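Local coordinates for protein putative thiol-disulfide isomerase or thioredoxin (Salmonella enterica subsp. enterica serovar Typhimurium, PDB 3L9V) that probably catalyses thiol-disulfide exchange as a DsbA-like oxidoreductase built on the thioredoxin fold, at residues M36-A41 with N169-Y174; A3-I8 with G153-N158; R43-Q48 with V177-L182. All blocks are in the same frame, centred on the assembly; numbering follows the deposited sequence.

Interaction 1: residues M36-A41 with N169-Y174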
loop_
_atom_site.group_PDB
_atom_site.type_symbol
_atom_site.label_atom_id
_atom_site.label_comp_id
_atom_site.label_asym_id
_atom_site.label_seq_id
_atom_site.Cartn_x
_atom_site.Cartn_y
_atom_site.Cartn_z
HETATM N N MSE A 36 9.493 -9.295 -4.979
HETATM C CA MSE A 36 8.944 -10.137 -6.037
HETATM C C MSE A 36 8.442 -9.387 -7.248
HETATM O O MSE A 36 8.026 -10.004 -8.217
HETATM C CB MSE A 36 7.835 -11.012 -5.481
HETATM C CG MSE A 36 8.334 -12.018 -4.480
HETATM SE SE MSE A 36 6.875 -13.138 -3.887
HETATM C CE MSE A 36 7.955 -14.330 -2.767
ATOM N N GLY A 37 8.454 -8.061 -7.179
ATOM C CA GLY A 37 8.038 -7.231 -8.298
ATOM C C GLY A 37 6.581 -7.392 -8.713
ATOM O O GLY A 37 6.257 -7.177 -9.877
ATOM N N VAL A 38 5.722 -7.792 -7.779
ATOM C CA VAL A 38 4.294 -7.933 -8.063
ATOM C C VAL A 38 3.642 -6.549 -8.244
ATOM O O VAL A 38 2.921 -6.332 -9.205
ATOM C CB VAL A 38 3.589 -8.756 -6.968
ATOM C CG1 VAL A 38 2.079 -8.720 -7.134
ATOM C CG2 VAL A 38 4.094 -10.215 -6.980
ATOM N N ASP A 39 3.900 -5.612 -7.330
ATOM C CA ASP A 39 3.407 -4.242 -7.510
ATOM C C ASP A 39 3.812 -3.696 -8.892
ATOM O O ASP A 39 3.001 -3.122 -9.633
ATOM C CB ASP A 39 3.901 -3.310 -6.391
ATOM C CG ASP A 39 3.111 -3.461 -5.094
ATOM O OD1 ASP A 39 2.207 -4.325 -5.028
ATOM O OD2 ASP A 39 3.382 -2.700 -4.136
ATOM N N GLN A 40 5.068 -3.894 -9.258
ATOM C CA GLN A 40 5.563 -3.376 -10.531
ATOM C C GLN A 40 4.892 -4.066 -11.721
ATOM O O GLN A 40 4.511 -3.410 -12.682
ATOM C CB GLN A 40 7.084 -3.523 -10.591
ATOM C CG GLN A 40 7.711 -3.259 -11.927
ATOM C CD GLN A 40 9.171 -3.728 -11.967
ATOM O OE1 GLN A 40 9.867 -3.725 -10.945
ATOM N NE2 GLN A 40 9.632 -4.139 -13.148
ATOM N N ALA A 41 4.741 -5.385 -11.651
ATOM C CA ALA A 41 4.052 -6.122 -12.713
ATOM C C ALA A 41 2.599 -5.640 -12.874
ATOM O O ALA A 41 2.067 -5.602 -13.970
ATOM C CB ALA A 41 4.108 -7.636 -12.450
ATOM N N ASN A 169 6.645 -17.205 -12.034
ATOM C CA ASN A 169 5.300 -17.667 -12.397
ATOM C C ASN A 169 4.238 -17.097 -11.471
ATOM O O ASN A 169 3.148 -16.736 -11.920
ATOM C CB ASN A 169 5.216 -19.197 -12.399
ATOM C CG ASN A 169 6.021 -19.811 -13.517
ATOM O OD1 ASN A 169 6.482 -19.109 -14.403
ATOM N ND2 ASN A 169 6.197 -21.123 -13.479
ATOM N N PHE A 170 4.548 -17.021 -10.175
ATOM C CA PHE A 170 3.592 -16.437 -9.236
ATOM C C PHE A 170 3.262 -15.005 -9.643
ATOM O O PHE A 170 2.106 -14.635 -9.730
ATOM C CB PHE A 170 4.081 -16.449 -7.778
ATOM C CG PHE A 170 3.024 -16.000 -6.791
ATOM C CD1 PHE A 170 2.809 -14.647 -6.544
ATOM C CD2 PHE A 170 2.230 -16.925 -6.142
ATOM C CE1 PHE A 170 1.824 -14.232 -5.667
ATOM C CE2 PHE A 170 1.242 -16.511 -5.264
ATOM C CZ PHE A 170 1.039 -15.162 -5.029
ATOM N N ARG A 171 4.292 -14.204 -9.868
ATOM C CA ARG A 171 4.125 -12.811 -10.268
ATOM C C ARG A 171 3.316 -12.664 -11.566
ATOM O O ARG A 171 2.400 -11.848 -11.661
ATOM C CB ARG A 171 5.502 -12.168 -10.444
ATOM C CG ARG A 171 5.487 -10.803 -11.117
ATOM C CD ARG A 171 6.904 -10.188 -11.147
ATOM N NE ARG A 171 7.800 -10.860 -12.085
ATOM C CZ ARG A 171 9.011 -11.335 -11.794
ATOM N NH1 ARG A 171 9.518 -11.228 -10.578
ATOM N NH2 ARG A 171 9.721 -11.920 -12.740
ATOM N N SER A 172 3.664 -13.464 -12.566
ATOM C CA SER A 172 2.980 -13.406 -13.853
ATOM C C SER A 172 1.505 -13.788 -13.736
ATOM O O SER A 172 0.642 -13.168 -14.366
ATOM C CB SER A 172 3.654 -14.326 -14.873
ATOM O OG SER A 172 4.989 -13.927 -15.103
ATOM N N ARG A 173 1.218 -14.810 -12.941
ATOM C CA ARG A 173 -0.164 -15.255 -12.815
ATOM C C ARG A 173 -1.009 -14.259 -12.044
ATOM O O ARG A 173 -2.149 -14.006 -12.409
ATOM C CB ARG A 173 -0.244 -16.658 -12.215
ATOM C CG ARG A 173 0.339 -17.692 -13.156
ATOM C CD ARG A 173 0.655 -19.004 -12.451
ATOM N NE ARG A 173 1.448 -19.834 -13.343
ATOM C CZ ARG A 173 1.968 -21.011 -13.021
ATOM N NH1 ARG A 173 1.791 -21.509 -11.809
ATOM N NH2 ARG A 173 2.673 -21.678 -13.918
ATOM N N TYR A 174 -0.440 -13.670 -10.995
ATOM C CA TYR A 174 -1.145 -12.661 -10.211
ATOM C C TYR A 174 -1.465 -11.442 -11.088
ATOM O O TYR A 174 -2.604 -10.973 -11.122
ATOM C CB TYR A 174 -0.302 -12.240 -8.999
ATOM C CG TYR A 174 -1.074 -11.572 -7.880
ATOM C CD1 TYR A 174 -1.592 -12.315 -6.828
ATOM C CD2 TYR A 174 -1.273 -10.199 -7.872
ATOM C CE1 TYR A 174 -2.294 -11.705 -5.798
ATOM C CE2 TYR A 174 -1.972 -9.581 -6.846
ATOM C CZ TYR A 174 -2.476 -10.328 -5.824
ATOM O OH TYR A 174 -3.149 -9.701 -4.814
#
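Arg171 of helix 167-182 meets Met36 and Gly37 at the kink of the helical link between strands 18-22 and 52-56, where helix 27-35 gives way to helix 38-43. At the start of helix 27-35 lies a CxxC sequence, probably the redox motif as in other thioredoxin-like proteins. Gly37 leaves the first helix with positive phi, a conformation that glycine adopts without strain, and also stands at the N-cap of the next. Gly37 O accepts Ala41 N at 2.9 Å, opening the new helix, while the carbonyl of Met36 turns toward helix 167-182. There Arg171 NH1 donates to Met36 O at 3.0 Å. The bond is nearly straight, 174° at the hydrogen, and the oxygen lies at the guanidinium edge, in its plane, although the donor sits well above the carbonyl plane. The extended start of the arginine, with CG anti to the backbone N (chi1 169°), carries its CD to 3.3 Å from Gly37 O, and the bend at chi3 (71°) then turns the guanidinium toward Met36 O. Its CG rests on Ala41 CB at 3.7 Å, a methyl small enough for the alkyl chain to lie against. On the more buried side, Val38 crosses Tyr174 at about a right angle, and CG1 approaches CD2 of the ring obliquely at 3.7 Å. Val38 CG2 turns instead toward the backbone of Arg171. The same tyrosine ring meets Phe32 edge-to-face, and its hydroxyl is hydrogen-bonded to Asn159. The contact therefore has a greasy interior and a polar margin, where one long cationic side chain spends its methylenes on Ala41 and its N-H on a main-chain oxygen, joining the break between the helices to helix 167-182.

Interaction 2: residues A3-I8 with G153-N158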
loop_
_atom_site.group_PDB
_atom_site.type_symbol
_atom_site.label_atom_id
_atom_site.label_comp_id
_atom_site.label_asym_id
_atom_site.label_seq_id
_atom_site.Cartn_x
_atom_site.Cartn_y
_atom_site.Cartn_z
ATOM N N ALA A 3 -6.333 -18.470 -10.673
ATOM C CA ALA A 3 -6.814 -17.179 -11.130
ATOM C C ALA A 3 -8.090 -16.723 -10.431
ATOM O O ALA A 3 -9.150 -16.715 -11.064
ATOM C CB ALA A 3 -7.032 -17.220 -12.629
ATOM N N GLU A 4 -8.006 -16.304 -9.162
ATOM C CA GLU A 4 -9.241 -16.059 -8.390
ATOM C C GLU A 4 -9.399 -14.714 -7.654
ATOM O O GLU A 4 -8.436 -14.068 -7.257
ATOM C CB GLU A 4 -9.517 -17.237 -7.462
ATOM C CG GLU A 4 -10.687 -17.153 -6.515
ATOM C CD GLU A 4 -11.478 -18.460 -6.538
ATOM O OE1 GLU A 4 -11.480 -19.121 -7.601
ATOM O OE2 GLU A 4 -12.083 -18.836 -5.508
ATOM N N TRP A 5 -10.661 -14.336 -7.478
ATOM C CA TRP A 5 -11.071 -12.989 -7.107
ATOM C C TRP A 5 -12.550 -13.078 -6.735
ATOM O O TRP A 5 -13.241 -14.027 -7.122
ATOM C CB TRP A 5 -10.869 -12.010 -8.289
ATOM C CG TRP A 5 -11.590 -12.430 -9.591
ATOM C CD1 TRP A 5 -11.070 -13.152 -10.640
ATOM C CD2 TRP A 5 -12.957 -12.166 -9.934
ATOM N NE1 TRP A 5 -12.033 -13.345 -11.608
ATOM C CE2 TRP A 5 -13.197 -12.744 -11.196
ATOM C CE3 TRP A 5 -14.004 -11.500 -9.286
ATOM C CZ2 TRP A 5 -14.438 -12.680 -11.824
ATOM C CZ3 TRP A 5 -15.239 -11.422 -9.920
ATOM C CH2 TRP A 5 -15.443 -12.013 -11.177
ATOM N N GLU A 6 -13.032 -12.101 -5.977
ATOM C CA GLU A 6 -14.424 -12.066 -5.562
ATOM C C GLU A 6 -14.904 -10.634 -5.716
ATOM O O GLU A 6 -14.137 -9.695 -5.486
ATOM C CB GLU A 6 -14.568 -12.515 -4.100
ATOM C CG GLU A 6 -13.660 -11.736 -3.143
ATOM C CD GLU A 6 -13.725 -12.227 -1.699
ATOM O OE1 GLU A 6 -13.305 -11.467 -0.801
ATOM O OE2 GLU A 6 -14.192 -13.364 -1.458
ATOM N N SER A 7 -16.153 -10.470 -6.148
ATOM C CA SER A 7 -16.779 -9.160 -6.212
ATOM C C SER A 7 -16.954 -8.667 -4.800
ATOM O O SER A 7 -17.390 -9.422 -3.945
ATOM C CB SER A 7 -18.172 -9.266 -6.831
ATOM O OG SER A 7 -18.111 -9.657 -8.185
ATOM N N ILE A 8 -16.647 -7.402 -4.545
ATOM C CA ILE A 8 -17.004 -6.845 -3.256
ATOM C C ILE A 8 -18.382 -6.188 -3.311
ATOM O O ILE A 8 -18.814 -5.676 -4.348
ATOM C CB ILE A 8 -15.949 -5.846 -2.707
ATOM C CG1 ILE A 8 -15.870 -4.603 -3.599
ATOM C CG2 ILE A 8 -14.598 -6.552 -2.538
ATOM C CD1 ILE A 8 -15.097 -3.465 -2.997
ATOM N N GLY A 153 -12.554 -0.885 -7.998
ATOM C CA GLY A 153 -13.495 -0.737 -6.915
ATOM C C GLY A 153 -14.509 -1.855 -6.802
ATOM O O GLY A 153 -15.475 -1.721 -6.036
ATOM N N ARG A 154 -14.318 -2.951 -7.539
ATOM C CA ARG A 154 -15.288 -4.049 -7.441
ATOM C C ARG A 154 -14.744 -5.458 -7.208
ATOM O O ARG A 154 -15.470 -6.312 -6.719
ATOM C CB ARG A 154 -16.275 -4.055 -8.617
ATOM C CG ARG A 154 -15.800 -3.345 -9.872
ATOM C CD ARG A 154 -16.812 -3.537 -10.995
ATOM N NE ARG A 154 -16.399 -2.929 -12.257
ATOM C CZ ARG A 154 -16.955 -3.222 -13.430
ATOM N NH1 ARG A 154 -17.930 -4.114 -13.486
ATOM N NH2 ARG A 154 -16.539 -2.634 -14.545
ATOM N N TYR A 155 -13.489 -5.712 -7.554
ATOM C CA TYR A 155 -12.951 -7.073 -7.450
ATOM C C TYR A 155 -11.820 -7.116 -6.437
ATOM O O TYR A 155 -10.882 -6.318 -6.523
ATOM C CB TYR A 155 -12.435 -7.570 -8.805
ATOM C CG TYR A 155 -13.393 -7.362 -9.960
ATOM C CD1 TYR A 155 -14.602 -8.055 -10.028
ATOM C CD2 TYR A 155 -13.080 -6.489 -10.993
ATOM C CE1 TYR A 155 -15.481 -7.869 -11.097
ATOM C CE2 TYR A 155 -13.949 -6.293 -12.059
ATOM C CZ TYR A 155 -15.147 -6.985 -12.100
ATOM O OH TYR A 155 -16.003 -6.789 -13.148
ATOM N N HIS A 156 -11.939 -8.017 -5.466
ATOM C CA HIS A 156 -10.884 -8.286 -4.488
ATOM C C HIS A 156 -10.088 -9.511 -4.937
ATOM O O HIS A 156 -10.644 -10.586 -5.103
ATOM C CB HIS A 156 -11.476 -8.522 -3.095
ATOM C CG HIS A 156 -10.457 -8.900 -2.059
ATOM N ND1 HIS A 156 -10.660 -9.931 -1.159
ATOM C CD2 HIS A 156 -9.237 -8.396 -1.776
ATOM C CE1 HIS A 156 -9.612 -10.033 -0.364
ATOM N NE2 HIS A 156 -8.723 -9.118 -0.724
ATOM N N ILE A 157 -8.798 -9.341 -5.169
ATOM C CA ILE A 157 -7.984 -10.461 -5.610
ATOM C C ILE A 157 -7.832 -11.445 -4.443
ATOM O O ILE A 157 -7.629 -11.034 -3.313
ATOM C CB ILE A 157 -6.616 -10.003 -6.163
ATOM C CG1 ILE A 157 -6.810 -8.997 -7.321
ATOM C CG2 ILE A 157 -5.762 -11.226 -6.575
ATOM C CD1 ILE A 157 -7.439 -9.606 -8.634
ATOM N N ASN A 158 -7.962 -12.744 -4.717
ATOM C CA ASN A 158 -7.758 -13.744 -3.672
ATOM C C ASN A 158 -6.289 -14.199 -3.624
ATOM O O ASN A 158 -5.893 -15.064 -4.393
ATOM C CB ASN A 158 -8.686 -14.957 -3.894
ATOM C CG ASN A 158 -8.567 -15.994 -2.781
ATOM O OD1 ASN A 158 -7.700 -15.889 -1.928
ATOM N ND2 ASN A 158 -9.442 -16.994 -2.792
#
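Glu6 OE1 is gripped twice, by ND1 of His156 across the strand pair and by NH2 of Arg144 in a salt bridge. The His156 ND1 to Glu6 OE1 bond measures 3.1 Å and is almost straight; the carboxylate oxygen lies in the imidazole plane but is met from above its own. Two side chains running side by side, pointing the same way, make this possible. The ND1 bond fixes which edge of the imidazole faces Glu6, while the ring also stacks on Tyr150. Beneath them Glu6 and His156 form an antiparallel hydrogen-bonded pair, with His156 N to Glu6 O at 2.8 Å and Glu6 N to His156 O at 3.0 Å. Further bonds run from Ile8 N to Arg154 O at 2.7 Å and from Asn158 N to Glu4 O at 2.9 Å. Ile8 CG2 packs on His156 CB at 3.7 Å.

On the other face stand Trp5, Ser7, Tyr155 and Ile157. Tyr155 turns its edge to the face of the Trp5 six-membered ring in a T-shaped pair, centroids 4.9 Å apart and planes at 73°. Ile157 and Tyr155 also reach Leu181 of helix 167-182. Strand 5-7 is one edge strand of the sheet, antiparallel to 155-157, whose far neighbour 148-151 meets a classic beta bulge at Arg154 and Tyr155, in the central sheet of a thioredoxin-like fold.

Interaction 3: residues R43-Q48 with V177-L182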
loop_
_atom_site.group_PDB
_atom_site.type_symbol
_atom_site.label_atom_id
_atom_site.label_comp_id
_atom_site.label_asym_id
_atom_site.label_seq_id
_atom_site.Cartn_x
_atom_site.Cartn_y
_atom_site.Cartn_z
ATOM N N ARG A 43 1.577 -2.475 -12.081
ATOM C CA ARG A 43 1.629 -1.153 -12.686
ATOM C C ARG A 43 1.837 -1.302 -14.190
ATOM O O ARG A 43 1.314 -0.537 -14.990
ATOM C CB ARG A 43 2.742 -0.306 -12.048
ATOM C CG ARG A 43 2.336 0.263 -10.684
ATOM C CD ARG A 43 3.475 1.051 -10.011
ATOM N NE ARG A 43 3.011 1.555 -8.725
ATOM C CZ ARG A 43 3.424 1.117 -7.540
ATOM N NH1 ARG A 43 4.358 0.178 -7.468
ATOM N NH2 ARG A 43 2.907 1.634 -6.428
ATOM N N HIS A 44 2.572 -2.336 -14.566
ATOM C CA HIS A 44 2.857 -2.589 -15.960
ATOM C C HIS A 44 1.620 -2.943 -16.796
ATOM O O HIS A 44 1.655 -2.835 -18.012
ATOM C CB HIS A 44 3.934 -3.670 -16.100
ATOM C CG HIS A 44 4.293 -3.975 -17.520
ATOM N ND1 HIS A 44 3.943 -5.156 -18.140
ATOM C CD2 HIS A 44 4.955 -3.243 -18.446
ATOM C CE1 HIS A 44 4.386 -5.141 -19.386
ATOM N NE2 HIS A 44 4.999 -3.995 -19.598
ATOM N N VAL A 45 0.524 -3.358 -16.174
ATOM C CA VAL A 45 -0.652 -3.666 -16.983
ATOM C C VAL A 45 -1.743 -2.623 -16.809
ATOM O O VAL A 45 -2.847 -2.796 -17.299
ATOM C CB VAL A 45 -1.193 -5.099 -16.739
ATOM C CG1 VAL A 45 -0.103 -6.126 -17.037
ATOM C CG2 VAL A 45 -1.712 -5.260 -15.308
ATOM N N LEU A 46 -1.425 -1.527 -16.128
ATOM C CA LEU A 46 -2.400 -0.459 -15.971
ATOM C C LEU A 46 -2.742 0.130 -17.325
ATOM O O LEU A 46 -1.852 0.509 -18.065
ATOM C CB LEU A 46 -1.840 0.640 -15.085
ATOM C CG LEU A 46 -1.842 0.392 -13.574
ATOM C CD1 LEU A 46 -1.128 1.559 -12.868
ATOM C CD2 LEU A 46 -3.260 0.217 -13.060
ATOM N N PRO A 47 -4.037 0.196 -17.666
ATOM C CA PRO A 47 -4.415 0.882 -18.906
ATOM C C PRO A 47 -3.965 2.336 -18.873
ATOM O O PRO A 47 -3.672 2.858 -17.796
ATOM C CB PRO A 47 -5.940 0.804 -18.887
ATOM C CG PRO A 47 -6.228 -0.431 -18.121
ATOM C CD PRO A 47 -5.196 -0.434 -17.021
ATOM N N GLN A 48 -3.895 2.976 -20.035
ATOM C CA GLN A 48 -3.530 4.384 -20.080
ATOM C C GLN A 48 -4.527 5.213 -19.278
ATOM O O GLN A 48 -5.746 5.018 -19.376
ATOM C CB GLN A 48 -3.430 4.890 -21.522
ATOM C CG GLN A 48 -3.035 6.360 -21.629
ATOM C CD GLN A 48 -2.685 6.774 -23.045
ATOM O OE1 GLN A 48 -2.548 5.937 -23.939
ATOM N NE2 GLN A 48 -2.532 8.075 -23.255
ATOM N N VAL A 177 -4.239 -12.016 -13.812
ATOM C CA VAL A 177 -5.587 -11.863 -13.305
ATOM C C VAL A 177 -5.973 -10.391 -13.120
ATOM O O VAL A 177 -7.075 -9.986 -13.470
ATOM C CB VAL A 177 -5.810 -12.685 -12.015
ATOM C CG1 VAL A 177 -7.102 -12.273 -11.328
ATOM C CG2 VAL A 177 -5.834 -14.165 -12.362
ATOM N N VAL A 178 -5.065 -9.586 -12.586
ATOM C CA VAL A 178 -5.349 -8.158 -12.473
ATOM C C VAL A 178 -5.546 -7.507 -13.824
ATOM O O VAL A 178 -6.469 -6.713 -14.011
ATOM C CB VAL A 178 -4.264 -7.426 -11.698
ATOM C CG1 VAL A 178 -4.472 -5.896 -11.816
ATOM C CG2 VAL A 178 -4.317 -7.880 -10.264
ATOM N N ARG A 179 -4.662 -7.842 -14.762
ATOM C CA ARG A 179 -4.788 -7.410 -16.145
ATOM C C ARG A 179 -6.187 -7.750 -16.710
ATOM O O ARG A 179 -6.902 -6.876 -17.204
ATOM C CB ARG A 179 -3.691 -8.059 -16.996
ATOM C CG ARG A 179 -3.652 -7.605 -18.487
ATOM C CD ARG A 179 -2.930 -8.649 -19.372
ATOM N NE ARG A 179 -3.742 -9.853 -19.476
ATOM C CZ ARG A 179 -3.281 -11.102 -19.482
ATOM N NH1 ARG A 179 -1.979 -11.350 -19.395
ATOM N NH2 ARG A 179 -4.139 -12.111 -19.582
ATOM N N LYS A 180 -6.574 -9.018 -16.627
ATOM C CA LYS A 180 -7.903 -9.443 -17.081
ATOM C C LYS A 180 -9.036 -8.576 -16.526
ATOM O O LYS A 180 -9.926 -8.144 -17.246
ATOM C CB LYS A 180 -8.136 -10.905 -16.711
ATOM C CG LYS A 180 -9.589 -11.356 -16.901
ATOM C CD LYS A 180 -9.729 -12.864 -16.699
ATOM C CE LYS A 180 -9.467 -13.257 -15.242
ATOM N NZ LYS A 180 -9.412 -14.743 -15.077
ATOM N N LEU A 181 -8.984 -8.320 -15.226
ATOM C CA LEU A 181 -10.022 -7.578 -14.537
ATOM C C LEU A 181 -10.012 -6.091 -14.869
ATOM O O LEU A 181 -11.007 -5.391 -14.663
ATOM C CB LEU A 181 -9.886 -7.774 -13.031
ATOM C CG LEU A 181 -10.208 -9.178 -12.520
ATOM C CD1 LEU A 181 -9.925 -9.258 -11.021
ATOM C CD2 LEU A 181 -11.661 -9.570 -12.818
ATOM N N LEU A 182 -8.881 -5.611 -15.372
ATOM C CA LEU A 182 -8.797 -4.240 -15.829
ATOM C C LEU A 182 -9.289 -4.088 -17.265
ATOM O O LEU A 182 -9.388 -2.979 -17.761
ATOM C CB LEU A 182 -7.356 -3.761 -15.756
ATOM C CG LEU A 182 -6.960 -3.344 -14.332
ATOM C CD1 LEU A 182 -5.456 -3.261 -14.193
ATOM C CD2 LEU A 182 -7.597 -2.023 -14.057
#
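Val45, Pro47 and Leu46 make a purely apolar contact with the last turns of helix 167-182, where the loop leading from helix 38-43 to strand 52-56 passes beside the C-terminal helix. No hydrogen bond joins the two segments. Instead, a type I beta turn from Arg43 to Leu46, closed by Leu46 N to Arg43 O at 3.1 Å, follows helix 38-43 and presents Val45 to its neighbour. Val45 crosses the root of Arg179 at about a right angle: CG2 lies 3.8 Å from Arg179 CB, while CB and CG1 lean on the CB and CG methylenes of the arginine. Arg179 suits this exposed place because its first methylenes are apolar, while its charged end can lie in solvent. Beyond them the chain bends at chi3 (69°) and leads the guanidinium away from the loop. A turn further along the helix, Leu182 receives the other residues. Its CD1 stands 4.0 Å from Pro47 CD and 4.3 Å from Leu46 CD2, so one methyl touches both, and Val45 CG2 is 4.4 Å from Leu182 CD1. Proline brings a rigid apolar ring to this position and stiffens the loop as it leaves the turn. The first side-chain bond of Leu46 points away from the helix, yet CD2 comes back to Leu182, and the side chain also rests on Val18 of strand 18-22. Val178 and Leu182 reach the same valine, so helix, loop and sheet share one hydrophobic seam; Leu182 extends it onto Val151 of strand 148-151. This is the arrangement of the thioredoxin fold, in which the C-terminal helix packs on the central sheet beside the beta-alpha-beta crossover, here the link between parallel strands 18-22 and 52-56.

Overall arrangement
Helix 167-182 ties the set together: its first half serves interaction 1 and its last turns serve interaction 3, whose centres lie about 12 Å apart. Their partners, 36-41 and 43-48, follow each other along the crossover from strand 18-22 to strand 52-56. Interaction 2, its centre about 16 Å from that of the first and 13 Å from that of the third, builds the far edge of the sheet. It touches the same helix: Ile157 meets Tyr174, Val177 and Leu181, and Ala3 packs on Val177. All three contacts bring residues early in the chain back to late ones, so together they join the two ends of the thioredoxin-like domain, between which the mainly helical insertion 64-140 lies in sequence.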